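Local atomic coordinates of ATP phosphoribosyltransferase (Methanobacterium thermoautotrophicum, PDB entry 2VD3), a protein that probably catalyses the condensation of ATP with 5-phosphoribose 1-diphosphate, the first step of histidine biosynthesis, and is inhibited by histidine. Residues A[81-86]-A[185-190]. Sequence-based numbering, arbitrary orientation.
Sequences SDVEIL and KLIANR
Glu84 and Ala188 form an antiparallel hydrogen-bonded pair where strand 84-88 joins strand 173-188 in the mixed sheet of a periplasmic-binding-protein-like domain. Reciprocal bonds define the pair: Glu84 N donates to Ala188 O at 2.8 Å and Ala188 N to Glu84 O at 2.7 Å. Leu86 N donating to Leu186 O continues the register. Ile85 and Ile187, a non-hydrogen-bonded pair, turn to the face covered by helices 57-63 and 73-79. There, CG1 of Ile187 sits between its backbone N and carbonyl carbon (chi1 56°), leaving CG2 to meet Ile85 CG1 at 3.9 Å while CD1 reaches Val83 CG1. On the other face Leu86 lays CD1 against Ala188 CB, 3.7 Å away, and Leu68 touches both residues. Glu84, at the start of its strand, bends at chi2 (-57°) and brings OE1 to the edge of the guanidinium of Arg190, just past the end of the other strand. This salt bridge is long and weak, Glu84 OE1 to Arg190 NH2 3.4 Å, with carboxylate and guanidinium planes 61° apart; the Glu84 side chain also lies about 3 Å from a bound magnesium ion. With an alanine here the carboxylate is gone, which would probably leave Arg190 without this charge partner and take a negative group from beside the magnesium ion. Asn189 caps the following helix through OD1 to Ser192 N, and one water links the segments, accepting from Arg190 N at 2.7 Å and donating to Asp82 O at 3.0 Å.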
loop_
_atom_site.group_PDB
_atom_site.type_symbol
_atom_site.label_atom_id
_atom_site.label_comp_id
_atom_site.label_asym_id
_atom_site.label_seq_id
_atom_site.Cartn_x
_atom_site.Cartn_y
_atom_site.Cartn_z
ATOM N N SER A 81 -32.256 5.401 8.281
ATOM C CA SER A 81 -32.045 6.800 8.664
ATOM C C SER A 81 -33.154 7.708 8.153
ATOM O O SER A 81 -33.723 7.458 7.084
ATOM C CB SER A 81 -30.702 7.289 8.111
ATOM O OG SER A 81 -29.622 6.531 8.645
ATOM N N ASP A 82 -33.451 8.764 8.906
ATOM C CA ASP A 82 -34.509 9.693 8.526
ATOM C C ASP A 82 -33.947 10.818 7.666
ATOM O O ASP A 82 -33.448 11.830 8.174
ATOM C CB ASP A 82 -35.235 10.219 9.762
ATOM C CG ASP A 82 -36.156 11.388 9.457
ATOM O OD1 ASP A 82 -36.275 12.273 10.322
ATOM O OD2 ASP A 82 -36.751 11.437 8.361
ATOM N N VAL A 83 -34.044 10.627 6.351
ATOM C CA VAL A 83 -33.473 11.549 5.361
ATOM C C VAL A 83 -34.419 11.755 4.171
ATOM O O VAL A 83 -35.237 10.888 3.879
ATOM C CB VAL A 83 -32.124 11.017 4.829
ATOM C CG1 VAL A 83 -31.088 10.981 5.944
ATOM C CG2 VAL A 83 -32.302 9.621 4.201
ATOM N N GLU A 84 -34.299 12.900 3.495
ATOM C CA GLU A 84 -35.013 13.150 2.235
ATOM C C GLU A 84 -34.141 12.740 1.039
ATOM O O GLU A 84 -33.021 13.213 0.924
ATOM C CB GLU A 84 -35.370 14.639 2.095
ATOM C CG GLU A 84 -36.071 15.269 3.300
ATOM C CD GLU A 84 -37.358 14.551 3.677
ATOM O OE1 GLU A 84 -37.623 14.430 4.879
ATOM O OE2 GLU A 84 -38.093 14.086 2.782
ATOM N N ILE A 85 -34.648 11.872 0.163
ATOM C CA ILE A 85 -33.950 11.534 -1.089
ATOM C C ILE A 85 -34.280 12.599 -2.134
ATOM O O ILE A 85 -35.441 12.791 -2.472
ATOM C CB ILE A 85 -34.320 10.109 -1.628
ATOM C CG1 ILE A 85 -33.876 9.016 -0.651
ATOM C CG2 ILE A 85 -33.692 9.859 -3.008
ATOM C CD1 ILE A 85 -34.465 7.637 -0.956
ATOM N N LEU A 86 -33.252 13.280 -2.641
ATOM C CA LEU A 86 -33.426 14.366 -3.614
ATOM C C LEU A 86 -33.351 13.938 -5.081
ATOM O O LEU A 86 -34.159 14.387 -5.897
ATOM C CB LEU A 86 -32.419 15.493 -3.352
ATOM C CG LEU A 86 -32.595 16.304 -2.049
ATOM C CD1 LEU A 86 -31.671 17.508 -2.054
ATOM C CD2 LEU A 86 -34.061 16.733 -1.838
ATOM N N LYS A 185 -27.708 7.781 -4.355
ATOM C CA LYS A 185 -28.695 8.834 -4.199
ATOM C C LYS A 185 -28.048 10.100 -3.684
ATOM O O LYS A 185 -27.017 10.039 -3.033
ATOM C CB LYS A 185 -29.785 8.374 -3.231
ATOM C CG LYS A 185 -30.403 7.047 -3.589
ATOM C CD LYS A 185 -31.326 7.174 -4.788
ATOM C CE LYS A 185 -31.972 5.837 -5.134
ATOM N NZ LYS A 185 -33.032 5.984 -6.177
ATOM N N LEU A 186 -28.643 11.247 -4.010
ATOM C CA LEU A 186 -28.360 12.503 -3.309
ATOM C C LEU A 186 -29.438 12.666 -2.254
ATOM O O LEU A 186 -30.636 12.626 -2.569
ATOM C CB LEU A 186 -28.385 13.704 -4.263
ATOM C CG LEU A 186 -28.234 15.093 -3.609
ATOM C CD1 LEU A 186 -26.798 15.367 -3.178
ATOM C CD2 LEU A 186 -28.748 16.222 -4.513
ATOM N N ILE A 187 -29.018 12.842 -1.002
ATOM C CA ILE A 187 -29.976 12.966 0.108
ATOM C C ILE A 187 -29.832 14.277 0.850
ATOM O O ILE A 187 -28.852 15.001 0.662
ATOM C CB ILE A 187 -29.896 11.789 1.126
ATOM C CG1 ILE A 187 -28.481 11.640 1.695
ATOM C CG2 ILE A 187 -30.409 10.498 0.501
ATOM C CD1 ILE A 187 -28.391 10.677 2.871
ATOM N N ALA A 188 -30.813 14.578 1.700
ATOM C CA ALA A 188 -30.834 15.838 2.396
ATOM C C ALA A 188 -31.460 15.739 3.778
ATOM O O ALA A 188 -32.419 14.975 3.992
ATOM C CB ALA A 188 -31.569 16.897 1.561
ATOM N N ASN A 189 -30.903 16.523 4.701
ATOM C CA ASN A 189 -31.510 16.750 5.985
ATOM C C ASN A 189 -32.765 17.600 5.762
ATOM O O ASN A 189 -32.772 18.504 4.920
ATOM C CB ASN A 189 -30.518 17.469 6.900
ATOM C CG ASN A 189 -31.071 17.716 8.276
ATOM O OD1 ASN A 189 -31.679 18.750 8.527
ATOM N ND2 ASN A 189 -30.874 16.768 9.176
ATOM N N ARG A 190 -33.828 17.301 6.502
ATOM C CA ARG A 190 -35.074 18.024 6.339
ATOM C C ARG A 190 -34.972 19.448 6.876
ATOM O O ARG A 190 -35.401 20.405 6.221
ATOM C CB ARG A 190 -36.204 17.278 7.022
ATOM C CG ARG A 190 -37.551 17.825 6.681
ATOM C CD ARG A 190 -38.611 17.003 7.350
ATOM N NE ARG A 190 -39.948 17.563 7.164
ATOM C CZ ARG A 190 -40.747 17.260 6.148
ATOM N NH1 ARG A 190 -41.944 17.812 6.067
ATOM N NH2 ARG A 190 -40.341 16.408 5.209
HETATM O O HOH W 1 -33.895 14.726 7.359
#